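Local coordinates for protein serine acetyltransferase (Bacteroides vulgatus ATCC 8482, PDB 3F1X) that is thought to act as an acyltransferase, probably acetylating serine in amino-acid biosynthesis, and assembles as a hexamer, at residues A39-K44 and T84-A89; V46-A51 and G73-T78; E168-I171 and I177-F180; A131-A136 and N162-H167. One frame throughout, in Å; residues are numbered along the deposited sequence.

All four contacts belong to the helical part of the chain that precedes the left-handed beta-helix. Contacts 1 and 2 join the same two helices, 39-53 and 68-93, at places whose centres are 13 Å apart. Contact 1 borders contact 3, where Leu42 CD1 lies 3.4 Å from Phe180 CD1. Contacts 3 and 4 share helix 155-171, with centres 14 Å apart, and Pro178 O comes within 3.4 Å of Ala166 CB. Contact 2 touches contact 4 where Arg50 NH1 lies 2.8 Å from Asn162 OD1. Contact 4 leads on to the beta-helix, where serine acetyltransferases generally have their active sites, between neighbouring subunits.

Contact 1: residues A39-K44 and T84-A89; sequences AKSLYK and TEQILA
Leu42 lays one methyl of its branched end against the aliphatic stem of Gln86, with CD2 of Leu42 3.7 Å from CG of Gln86 and 3.9 Å from CB of Gln86. The Leu42 chain leaves its helix beside the gap rather than straight across it, and only its branch closes on the neighbour. The two side chains therefore pass slantwise over one another. Gln86 starts out directly at the opposing helix. Its CG stands anti to the carbonyl carbon (chi1 -69°), and a bend at chi2 (-50°) then turns the amide along the flank of helix 39-53 instead of letting it run on into that helix.

The bend brings the terminal group up against Ser41. The methylene carbon CB of Ser41 packs beside the stem, 4.0 Å from CG of Gln86, so Ser41 meets the glutamine mainly with its carbon. Direct touching between the two segments is thus packing. One long side chain spans a backbone gap of 7.3 Å between CA of Leu42 and CA of Gln86, and Ser41 and Leu42 receive it on neighbouring positions of the first turns of helix 39-53. The start of that helix is held by Ser38, whose OG is hydrogen-bonded to the backbone N of Ser41.

Gln86 also touches Ser38, in the loop leading into the helix. Beyond the pair, Leu42 packs on Ile177 and Met184 of helix 177-189, while Thr84 and Leu88 carry helix 68-93 onto helix 109-120, where Glu85 forms a salt bridge with Arg109.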
loop_
_atom_site.group_PDB
_atom_site.type_symbol
_atom_site.label_atom_id
_atom_site.label_comp_id
_atom_site.label_asym_id
_atom_site.label_seq_id
_atom_site.Cartn_x
_atom_site.Cartn_y
_atom_site.Cartn_z
ATOM N N ALA A 39 -16.777 0.850 4.491
ATOM C CA ALA A 39 -16.534 -0.575 4.643
ATOM C C ALA A 39 -15.090 -0.778 5.097
ATOM O O ALA A 39 -14.798 -1.690 5.865
ATOM C CB ALA A 39 -16.782 -1.289 3.321
ATOM N N LYS A 40 -14.186 0.083 4.631
ATOM C CA LYS A 40 -12.783 -0.034 5.004
ATOM C C LYS A 40 -12.565 0.184 6.493
ATOM O O LYS A 40 -11.894 -0.612 7.150
ATOM C CB LYS A 40 -11.932 0.950 4.198
ATOM C CG LYS A 40 -11.798 0.555 2.735
ATOM C CD LYS A 40 -10.955 1.542 1.941
ATOM C CE LYS A 40 -10.786 1.062 0.504
ATOM N NZ LYS A 40 -10.003 2.018 -0.331
ATOM N N SER A 41 -13.127 1.266 7.025
ATOM C CA SER A 41 -12.999 1.568 8.447
ATOM C C SER A 41 -13.687 0.479 9.259
ATOM O O SER A 41 -13.172 0.052 10.292
ATOM C CB SER A 41 -13.638 2.912 8.770
ATOM O OG SER A 41 -12.970 3.949 8.077
ATOM N N LEU A 42 -14.846 0.029 8.782
ATOM C CA LEU A 42 -15.591 -1.016 9.474
ATOM C C LEU A 42 -14.795 -2.319 9.539
ATOM O O LEU A 42 -14.851 -3.041 10.535
ATOM C CB LEU A 42 -16.956 -1.237 8.802
ATOM C CG LEU A 42 -17.946 -0.079 9.053
ATOM C CD1 LEU A 42 -19.251 -0.307 8.307
ATOM C CD2 LEU A 42 -18.211 0.040 10.551
ATOM N N TYR A 43 -14.044 -2.619 8.485
ATOM C CA TYR A 43 -13.236 -3.830 8.493
ATOM C C TYR A 43 -12.194 -3.705 9.608
ATOM O O TYR A 43 -12.003 -4.627 10.397
ATOM C CB TYR A 43 -12.540 -4.014 7.145
ATOM C CG TYR A 43 -11.507 -5.107 7.151
ATOM C CD1 TYR A 43 -11.877 -6.445 7.091
ATOM C CD2 TYR A 43 -10.153 -4.801 7.258
ATOM C CE1 TYR A 43 -10.917 -7.466 7.140
ATOM C CE2 TYR A 43 -9.184 -5.809 7.309
ATOM C CZ TYR A 43 -9.574 -7.137 7.252
ATOM O OH TYR A 43 -8.624 -8.137 7.316
ATOM N N LYS A 44 -11.522 -2.559 9.662
ATOM C CA LYS A 44 -10.510 -2.311 10.685
ATOM C C LYS A 44 -11.117 -2.407 12.071
ATOM O O LYS A 44 -10.507 -2.939 12.993
ATOM C CB LYS A 44 -9.886 -0.921 10.517
ATOM C CG LYS A 44 -8.912 -0.810 9.362
ATOM C CD LYS A 44 -8.481 0.638 9.153
ATOM C CE LYS A 44 -7.588 0.766 7.933
ATOM N NZ LYS A 44 -7.337 2.194 7.569
ATOM N N THR A 84 -16.100 5.771 16.696
ATOM C CA THR A 84 -16.837 7.017 16.915
ATOM C C THR A 84 -17.302 7.566 15.566
ATOM O O THR A 84 -18.468 7.911 15.390
ATOM C CB THR A 84 -15.951 8.080 17.617
ATOM O OG1 THR A 84 -15.608 7.630 18.937
ATOM C CG2 THR A 84 -16.683 9.410 17.714
ATOM N N GLU A 85 -16.390 7.607 14.602
ATOM C CA GLU A 85 -16.709 8.126 13.276
ATOM C C GLU A 85 -17.776 7.311 12.545
ATOM O O GLU A 85 -18.657 7.878 11.911
ATOM C CB GLU A 85 -15.441 8.183 12.423
ATOM C CG GLU A 85 -15.597 8.925 11.103
ATOM C CD GLU A 85 -15.891 10.401 11.298
ATOM O OE1 GLU A 85 -15.268 11.017 12.189
ATOM O OE2 GLU A 85 -16.732 10.945 10.552
ATOM N N GLN A 86 -17.707 5.986 12.638
ATOM C CA GLN A 86 -18.668 5.147 11.940
ATOM C C GLN A 86 -20.043 5.214 12.575
ATOM O O GLN A 86 -21.063 5.166 11.884
ATOM C CB GLN A 86 -18.173 3.704 11.880
ATOM C CG GLN A 86 -16.962 3.536 10.981
ATOM C CD GLN A 86 -17.175 4.179 9.623
ATOM O OE1 GLN A 86 -16.480 5.130 9.252
ATOM N NE2 GLN A 86 -18.140 3.664 8.875
ATOM N N ILE A 87 -20.075 5.319 13.896
ATOM C CA ILE A 87 -21.345 5.426 14.581
ATOM C C ILE A 87 -21.958 6.769 14.161
ATOM O O ILE A 87 -23.164 6.865 13.937
ATOM C CB ILE A 87 -21.159 5.356 16.114
ATOM C CG1 ILE A 87 -20.791 3.924 16.517
ATOM C CG2 ILE A 87 -22.429 5.818 16.811
ATOM C CD1 ILE A 87 -20.515 3.724 17.993
ATOM N N LEU A 88 -21.121 7.795 14.036
ATOM C CA LEU A 88 -21.608 9.108 13.617
ATOM C C LEU A 88 -22.202 8.999 12.205
ATOM O O LEU A 88 -23.239 9.594 11.908
ATOM C CB LEU A 88 -20.471 10.132 13.624
ATOM C CG LEU A 88 -20.835 11.576 13.257
ATOM C CD1 LEU A 88 -21.834 12.133 14.253
ATOM C CD2 LEU A 88 -19.577 12.430 13.251
ATOM N N ALA A 89 -21.547 8.228 11.341
ATOM C CA ALA A 89 -22.046 8.048 9.981
ATOM C C ALA A 89 -23.403 7.338 9.998
ATOM O O ALA A 89 -24.310 7.678 9.234
ATOM C CB ALA A 89 -21.040 7.248 9.150
#

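Contact 2: residues V46-A51 and G73-T78; sequences VELARA and GVNVET
The flat amide of Asn75 has CD2 of Leu48 above its plane, 3.8 Å from ND2 of Asn75, and CB of Ala51 on that same side but off beyond the oxygen, 3.9 Å from OD1 of Asn75. A second flat group, the guanidinium of Arg50, lies on the far flank of helix 46-51. CG1 of Val46 rests 3.4 Å above one face of it, displaced toward the rim, and OE2 of Glu47 meets its edge in plane. There NE of Arg50 forms a salt bridge of 2.9 Å to OE2 of Glu47. The bond is nearly straight (164°), although the carboxylate is approached from above its own plane.

Leu48 makes the larger share of the packing. Its two methyls divide the work, CD2 on the Asn75 amide and CD1 on Thr78, where CD1 of Leu48 comes 3.7 Å from CG2 of Thr78 with the side chains at about a right angle. Thr78 offers its methyl, and not its hydroxyl, to the leucine. The polar link across the gap is a water, which donates to O of Ala51 at 2.8 Å and to OD1 of Asn75 at 3.1 Å, on the other side of the amide plane from the leucine methyl.

On its outer side helix 68-93 meets other copies of the protein: OE2 of Glu77 is hydrogen-bonded to Thr67 and Asn60 of the second subunit. With short-segment axes 9.5 Å apart and running at 151° to each other, consecutive helices 39-53 and 68-93 form an antiparallel helical hairpin in the domain ahead of the beta-helix.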
loop_
_atom_site.group_PDB
_atom_site.type_symbol
_atom_site.label_atom_id
_atom_site.label_comp_id
_atom_site.label_asym_id
_atom_site.label_seq_id
_atom_site.Cartn_x
_atom_site.Cartn_y
_atom_site.Cartn_z
ATOM N N VAL A 46 -13.804 -4.196 13.134
ATOM C CA VAL A 46 -14.052 -5.579 13.520
ATOM C C VAL A 46 -12.741 -6.317 13.819
ATOM O O VAL A 46 -12.683 -7.131 14.737
ATOM C CB VAL A 46 -14.836 -6.346 12.422
ATOM C CG1 VAL A 46 -15.003 -7.796 12.824
ATOM C CG2 VAL A 46 -16.200 -5.720 12.228
ATOM N N GLU A 47 -11.683 -6.036 13.059
ATOM C CA GLU A 47 -10.406 -6.708 13.301
ATOM C C GLU A 47 -9.797 -6.312 14.655
ATOM O O GLU A 47 -9.193 -7.138 15.339
ATOM C CB GLU A 47 -9.425 -6.407 12.163
ATOM C CG GLU A 47 -9.822 -7.060 10.833
ATOM C CD GLU A 47 -9.791 -8.577 10.905
ATOM O OE1 GLU A 47 -8.692 -9.131 11.123
ATOM O OE2 GLU A 47 -10.857 -9.218 10.749
ATOM N N LEU A 48 -9.959 -5.046 15.034
ATOM C CA LEU A 48 -9.443 -4.564 16.311
ATOM C C LEU A 48 -10.256 -5.187 17.436
ATOM O O LEU A 48 -9.719 -5.562 18.476
ATOM C CB LEU A 48 -9.534 -3.037 16.377
ATOM C CG LEU A 48 -8.476 -2.275 15.575
ATOM C CD1 LEU A 48 -8.938 -0.838 15.336
ATOM C CD2 LEU A 48 -7.153 -2.312 16.315
ATOM N N ALA A 49 -11.563 -5.291 17.224
ATOM C CA ALA A 49 -12.431 -5.895 18.223
ATOM C C ALA A 49 -11.962 -7.326 18.493
ATOM O O ALA A 49 -11.901 -7.755 19.648
ATOM C CB ALA A 49 -13.875 -5.891 17.740
ATOM N N ARG A 50 -11.622 -8.055 17.428
ATOM C CA ARG A 50 -11.132 -9.436 17.538
ATOM C C ARG A 50 -9.826 -9.509 18.313
ATOM O O ARG A 50 -9.619 -10.420 19.112
ATOM C CB ARG A 50 -10.830 -10.049 16.163
ATOM C CG ARG A 50 -11.968 -10.146 15.170
ATOM C CD ARG A 50 -11.512 -11.020 14.000
ATOM N NE ARG A 50 -12.281 -10.799 12.777
ATOM C CZ ARG A 50 -13.573 -11.069 12.635
ATOM N NH1 ARG A 50 -14.170 -10.830 11.476
ATOM N NH2 ARG A 50 -14.266 -11.572 13.647
ATOM N N ALA A 51 -8.934 -8.566 18.023
ATOM C CA ALA A 51 -7.622 -8.518 18.648
ATOM C C ALA A 51 -7.705 -8.161 20.117
ATOM O O ALA A 51 -6.805 -8.480 20.887
ATOM C CB ALA A 51 -6.735 -7.517 17.920
ATOM N N GLY A 73 -4.278 -1.654 25.158
ATOM C CA GLY A 73 -4.411 -0.219 25.350
ATOM C C GLY A 73 -4.416 0.548 24.046
ATOM O O GLY A 73 -5.272 1.412 23.825
ATOM N N VAL A 74 -3.457 0.241 23.179
ATOM C CA VAL A 74 -3.368 0.907 21.884
ATOM C C VAL A 74 -4.558 0.530 21.009
ATOM O O VAL A 74 -5.156 1.389 20.361
ATOM C CB VAL A 74 -2.061 0.533 21.148
ATOM C CG1 VAL A 74 -2.040 1.178 19.763
ATOM C CG2 VAL A 74 -0.852 0.994 21.964
ATOM N N ASN A 75 -4.909 -0.753 21.001
ATOM C CA ASN A 75 -6.025 -1.224 20.191
ATOM C C ASN A 75 -7.366 -0.624 20.607
ATOM O O ASN A 75 -8.189 -0.284 19.757
ATOM C CB ASN A 75 -6.070 -2.754 20.221
ATOM C CG ASN A 75 -4.916 -3.377 19.446
ATOM O OD1 ASN A 75 -4.673 -4.579 19.512
ATOM N ND2 ASN A 75 -4.202 -2.550 18.701
ATOM N N VAL A 76 -7.592 -0.489 21.908
ATOM C CA VAL A 76 -8.836 0.099 22.382
ATOM C C VAL A 76 -8.945 1.553 21.903
ATOM O O VAL A 76 -10.020 2.003 21.510
ATOM C CB VAL A 76 -8.936 0.059 23.925
ATOM C CG1 VAL A 76 -9.998 1.031 24.402
ATOM C CG2 VAL A 76 -9.289 -1.364 24.387
ATOM N N GLU A 77 -7.831 2.281 21.937
ATOM C CA GLU A 77 -7.823 3.677 21.499
ATOM C C GLU A 77 -8.082 3.807 19.996
ATOM O O GLU A 77 -8.847 4.669 19.561
ATOM C CB GLU A 77 -6.478 4.334 21.830
ATOM C CG GLU A 77 -6.303 5.729 21.215
ATOM C CD GLU A 77 -4.904 6.302 21.425
ATOM O OE1 GLU A 77 -3.918 5.573 21.192
ATOM O OE2 GLU A 77 -4.787 7.482 21.809
ATOM N N THR A 78 -7.440 2.955 19.203
ATOM C CA THR A 78 -7.627 3.009 17.760
ATOM C C THR A 78 -9.090 2.692 17.444
ATOM O O THR A 78 -9.735 3.363 16.632
ATOM C CB THR A 78 -6.736 1.980 17.034
ATOM O OG1 THR A 78 -5.377 2.119 17.472
ATOM C CG2 THR A 78 -6.824 2.190 15.522
HETATM O O HOH W 1 -5.153 -6.471 21.890
#

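Contact 3: residues E168-I171 and I177-F180; sequences ELLI and IPRF
Ile177, at the start of helix 177-189, sets out toward Leu169, but the end of its chain turns off. The branch methyl remains in touch, with CG2 of Ile177 4.3 Å from CD2 of Leu169.

Pro178 comes next and carries most of the contact. Its ring projects at the last turn of helix 155-171 and drives CG into the angle between Leu169 and Leu170. That one carbon is 4.0 Å from CB of Leu169, 4.1 Å from CB of Leu170 and, nearest of all, 3.7 Å from the backbone N of Leu170. The proline ring thus sits against the helix backbone as much as against side chains. With CG of Leu170 anti to the backbone N (chi1 -179°), the branch heads away from the side where the ring meets N, and CB is the side-chain atom nearest to the proline. Leu169 has torsions far from the staggered positions (chi1 -111°), so the placing of its methyls is less certain than that of its CB. It also packs on Phe119 of helix 109-120, and Pro178 on Pro195.

Arg179 then swings off to a salt bridge with Glu183, and Phe180 reaches Ser152 of the fourth subunit.

Everything that meets across the bend between these two successive helices is carbon or backbone. The association therefore probably rests on apolar packing and loss of water, with no polar bond between the segments to fix its direction.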
loop_
_atom_site.group_PDB
_atom_site.type_symbol
_atom_site.label_atom_id
_atom_site.label_comp_id
_atom_site.label_asym_id
_atom_site.label_seq_id
_atom_site.Cartn_x
_atom_site.Cartn_y
_atom_site.Cartn_z
ATOM N N GLU A 168 -24.815 -5.932 19.852
ATOM C CA GLU A 168 -24.589 -4.978 20.931
ATOM C C GLU A 168 -24.756 -3.551 20.408
ATOM O O GLU A 168 -25.382 -2.706 21.049
ATOM C CB GLU A 168 -23.187 -5.190 21.518
ATOM C CG GLU A 168 -22.850 -4.307 22.713
ATOM C CD GLU A 168 -23.938 -4.308 23.781
ATOM O OE1 GLU A 168 -24.395 -5.402 24.185
ATOM O OE2 GLU A 168 -24.334 -3.207 24.225
ATOM N N LEU A 169 -24.206 -3.295 19.227
ATOM C CA LEU A 169 -24.311 -1.987 18.596
ATOM C C LEU A 169 -25.790 -1.679 18.319
ATOM O O LEU A 169 -26.237 -0.545 18.475
ATOM C CB LEU A 169 -23.499 -1.986 17.293
ATOM C CG LEU A 169 -22.217 -1.155 17.163
ATOM C CD1 LEU A 169 -21.660 -0.751 18.511
ATOM C CD2 LEU A 169 -21.188 -1.961 16.374
ATOM N N LEU A 170 -26.546 -2.697 17.918
ATOM C CA LEU A 170 -27.968 -2.520 17.641
ATOM C C LEU A 170 -28.679 -2.175 18.940
ATOM O O LEU A 170 -29.481 -1.245 18.993
ATOM C CB LEU A 170 -28.577 -3.799 17.060
ATOM C CG LEU A 170 -30.066 -3.731 16.707
ATOM C CD1 LEU A 170 -30.260 -2.812 15.510
ATOM C CD2 LEU A 170 -30.587 -5.126 16.384
ATOM N N ILE A 171 -28.380 -2.936 19.984
ATOM C CA ILE A 171 -28.971 -2.717 21.301
ATOM C C ILE A 171 -28.740 -1.289 21.783
ATOM O O ILE A 171 -29.627 -0.671 22.374
ATOM C CB ILE A 171 -28.366 -3.687 22.337
ATOM C CG1 ILE A 171 -28.783 -5.111 21.998
ATOM C CG2 ILE A 171 -28.810 -3.311 23.745
ATOM C CD1 ILE A 171 -30.271 -5.281 21.861
ATOM N N ILE A 177 -24.961 0.625 10.874
ATOM C CA ILE A 177 -23.705 -0.045 11.152
ATOM C C ILE A 177 -23.808 -1.534 11.513
ATOM O O ILE A 177 -22.988 -2.329 11.056
ATOM C CB ILE A 177 -22.927 0.695 12.257
ATOM C CG1 ILE A 177 -22.629 2.127 11.800
ATOM C CG2 ILE A 177 -21.626 -0.009 12.556
ATOM C CD1 ILE A 177 -21.921 2.210 10.452
ATOM N N PRO A 178 -24.803 -1.937 12.325
ATOM C CA PRO A 178 -24.904 -3.366 12.672
ATOM C C PRO A 178 -25.081 -4.296 11.465
ATOM O O PRO A 178 -24.422 -5.328 11.368
ATOM C CB PRO A 178 -26.112 -3.414 13.611
ATOM C CG PRO A 178 -26.090 -2.042 14.260
ATOM C CD PRO A 178 -25.796 -1.142 13.070
ATOM N N ARG A 179 -25.969 -3.922 10.552
ATOM C CA ARG A 179 -26.231 -4.721 9.361
ATOM C C ARG A 179 -24.985 -4.750 8.476
ATOM O O ARG A 179 -24.664 -5.761 7.851
ATOM C CB ARG A 179 -27.421 -4.137 8.593
ATOM C CG ARG A 179 -27.919 -4.992 7.438
ATOM C CD ARG A 179 -28.311 -6.393 7.893
ATOM N NE ARG A 179 -28.750 -7.225 6.769
ATOM C CZ ARG A 179 -29.951 -7.154 6.197
ATOM N NH1 ARG A 179 -30.857 -6.292 6.640
ATOM N NH2 ARG A 179 -30.243 -7.947 5.174
ATOM N N PHE A 180 -24.286 -3.624 8.433
ATOM C CA PHE A 180 -23.058 -3.504 7.667
ATOM C C PHE A 180 -22.085 -4.555 8.160
ATOM O O PHE A 180 -21.476 -5.283 7.374
ATOM C CB PHE A 180 -22.444 -2.134 7.900
ATOM C CG PHE A 180 -22.329 -1.312 6.671
ATOM C CD1 PHE A 180 -21.247 -1.476 5.810
ATOM C CD2 PHE A 180 -23.301 -0.362 6.367
ATOM C CE1 PHE A 180 -21.129 -0.704 4.662
ATOM C CE2 PHE A 180 -23.193 0.418 5.217
ATOM C CZ PHE A 180 -22.103 0.246 4.360
#

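Contact 4: residues A131-A136 and N162-H167; sequences ATDVEA and NYRIAH
With CG turned beside the backbone N in both residues (chi1 -59° in Asp133, -65° in Arg164), the two side chains leave their helices toward each other, and Arg164 runs on extended from CG to NE. They meet in a buried, side-on bidentate salt bridge between helix 123-139 and helix 155-171 of the helical domain, ahead of the family's left-handed parallel beta-helix. The nearest CA atoms, those of Asp133 and Arg164, are 10.9 Å apart.

Carboxylate and guanidinium are nearly coplanar, 17° apart, so each oxygen faces its own nitrogen. NH2 of Arg164 donates to OD1 of Asp133 at 3.1 Å, with a weak further bond of 3.4 Å from NH2 of Arg164 to OD2 of Asp133.

Partners from the first coil of the beta-helix hold both groups in place: Arg164 also donates from NH2 to O of Gly200 and from NH1 to O of Ile199, while OD1 of Asp133 accepts from N of Phe203. The buried pair therefore ties two helices to the beta-helix, and the opposite charge probably keeps both groups ionised. Straightest of the bonds is NE of Arg164 to OD2 of Asp133, 2.9 Å, directed at the oxygen's syn lone pair.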
loop_
_atom_site.group_PDB
_atom_site.type_symbol
_atom_site.label_atom_id
_atom_site.label_comp_id
_atom_site.label_asym_id
_atom_site.label_seq_id
_atom_site.Cartn_x
_atom_site.Cartn_y
_atom_site.Cartn_z
ATOM N N ALA A 131 -16.214 -16.823 24.440
ATOM C CA ALA A 131 -15.423 -17.911 25.002
ATOM C C ALA A 131 -16.254 -19.199 25.045
ATOM O O ALA A 131 -15.739 -20.286 24.778
ATOM C CB ALA A 131 -14.926 -17.546 26.413
ATOM N N THR A 132 -17.542 -19.081 25.367
ATOM C CA THR A 132 -18.396 -20.267 25.423
ATOM C C THR A 132 -18.658 -20.801 24.021
ATOM O O THR A 132 -18.821 -22.012 23.829
ATOM C CB THR A 132 -19.747 -19.979 26.128
ATOM O OG1 THR A 132 -20.561 -19.133 25.307
ATOM C CG2 THR A 132 -19.496 -19.310 27.477
ATOM N N ASP A 133 -18.703 -19.902 23.039
ATOM C CA ASP A 133 -18.929 -20.315 21.649
ATOM C C ASP A 133 -17.718 -21.107 21.154
ATOM O O ASP A 133 -17.868 -22.107 20.454
ATOM C CB ASP A 133 -19.138 -19.107 20.731
ATOM C CG ASP A 133 -20.318 -18.253 21.142
ATOM O OD1 ASP A 133 -21.343 -18.813 21.589
ATOM O OD2 ASP A 133 -20.230 -17.018 21.003
ATOM N N VAL A 134 -16.520 -20.652 21.509
ATOM C CA VAL A 134 -15.306 -21.353 21.106
ATOM C C VAL A 134 -15.262 -22.735 21.759
ATOM O O VAL A 134 -14.864 -23.716 21.125
ATOM C CB VAL A 134 -14.036 -20.584 21.513
ATOM C CG1 VAL A 134 -12.814 -21.442 21.249
ATOM C CG2 VAL A 134 -13.936 -19.280 20.731
ATOM N N GLU A 135 -15.667 -22.809 23.026
ATOM C CA GLU A 135 -15.679 -24.080 23.744
ATOM C C GLU A 135 -16.647 -25.058 23.095
ATOM O O GLU A 135 -16.337 -26.238 22.946
ATOM C CB GLU A 135 -16.087 -23.861 25.200
ATOM C CG GLU A 135 -15.027 -23.197 26.050
ATOM C CD GLU A 135 -15.583 -22.694 27.368
ATOM O OE1 GLU A 135 -16.247 -23.483 28.074
ATOM O OE2 GLU A 135 -15.357 -21.507 27.693
ATOM N N ALA A 136 -17.820 -24.563 22.711
ATOM C CA ALA A 136 -18.824 -25.400 22.075
ATOM C C ALA A 136 -18.316 -25.889 20.722
ATOM O O ALA A 136 -18.592 -27.024 20.320
ATOM C CB ALA A 136 -20.123 -24.623 21.900
ATOM N N ASN A 162 -18.680 -11.321 14.755
ATOM C CA ASN A 162 -19.228 -10.146 14.073
ATOM C C ASN A 162 -20.680 -9.933 14.511
ATOM O O ASN A 162 -21.106 -8.804 14.769
ATOM C CB ASN A 162 -19.178 -10.316 12.543
ATOM C CG ASN A 162 -17.835 -9.909 11.937
ATOM O OD1 ASN A 162 -16.773 -10.299 12.423
ATOM N ND2 ASN A 162 -17.882 -9.134 10.854
ATOM N N TYR A 163 -21.437 -11.024 14.577
ATOM C CA TYR A 163 -22.833 -10.961 15.004
ATOM C C TYR A 163 -22.977 -10.361 16.408
ATOM O O TYR A 163 -23.717 -9.396 16.603
ATOM C CB TYR A 163 -23.478 -12.356 15.008
ATOM C CG TYR A 163 -24.668 -12.417 15.932
ATOM C CD1 TYR A 163 -25.850 -11.754 15.621
ATOM C CD2 TYR A 163 -24.572 -13.032 17.178
ATOM C CE1 TYR A 163 -26.910 -11.694 16.542
ATOM C CE2 TYR A 163 -25.620 -12.971 18.100
ATOM C CZ TYR A 163 -26.778 -12.301 17.774
ATOM O OH TYR A 163 -27.790 -12.230 18.702
ATOM N N ARG A 164 -22.289 -10.938 17.391
ATOM C CA ARG A 164 -22.399 -10.422 18.757
ATOM C C ARG A 164 -21.945 -8.973 18.853
ATOM O O ARG A 164 -22.476 -8.204 19.650
ATOM C CB ARG A 164 -21.627 -11.310 19.740
ATOM C CG ARG A 164 -22.216 -12.721 19.848
ATOM C CD ARG A 164 -21.818 -13.398 21.154
ATOM N NE ARG A 164 -22.153 -14.824 21.184
ATOM C CZ ARG A 164 -23.386 -15.312 21.291
ATOM N NH1 ARG A 164 -24.427 -14.492 21.380
ATOM N NH2 ARG A 164 -23.575 -16.622 21.311
ATOM N N ILE A 165 -20.979 -8.590 18.030
ATOM C CA ILE A 165 -20.515 -7.211 18.027
ATOM C C ILE A 165 -21.625 -6.312 17.475
ATOM O O ILE A 165 -21.944 -5.258 18.049
ATOM C CB ILE A 165 -19.247 -7.057 17.158
ATOM C CG1 ILE A 165 -18.043 -7.646 17.890
ATOM C CG2 ILE A 165 -19.012 -5.588 16.821
ATOM C CD1 ILE A 165 -16.797 -7.748 17.053
ATOM N N ALA A 166 -22.226 -6.754 16.372
ATOM C CA ALA A 166 -23.285 -6.011 15.714
ATOM C C ALA A 166 -24.542 -5.927 16.570
ATOM O O ALA A 166 -25.188 -4.887 16.618
ATOM C CB ALA A 166 -23.608 -6.647 14.352
ATOM N N HIS A 167 -24.875 -7.018 17.248
ATOM C CA HIS A 167 -26.058 -7.055 18.097
ATOM C C HIS A 167 -25.969 -6.003 19.199
ATOM O O HIS A 167 -26.925 -5.274 19.443
ATOM C CB HIS A 167 -26.223 -8.441 18.719
ATOM C CG HIS A 167 -27.522 -8.632 19.446
ATOM N ND1 HIS A 167 -27.588 -8.924 20.792
ATOM C CD2 HIS A 167 -28.803 -8.611 19.006
ATOM C CE1 HIS A 167 -28.851 -9.076 21.148
ATOM N NE2 HIS A 167 -29.609 -8.892 20.082
#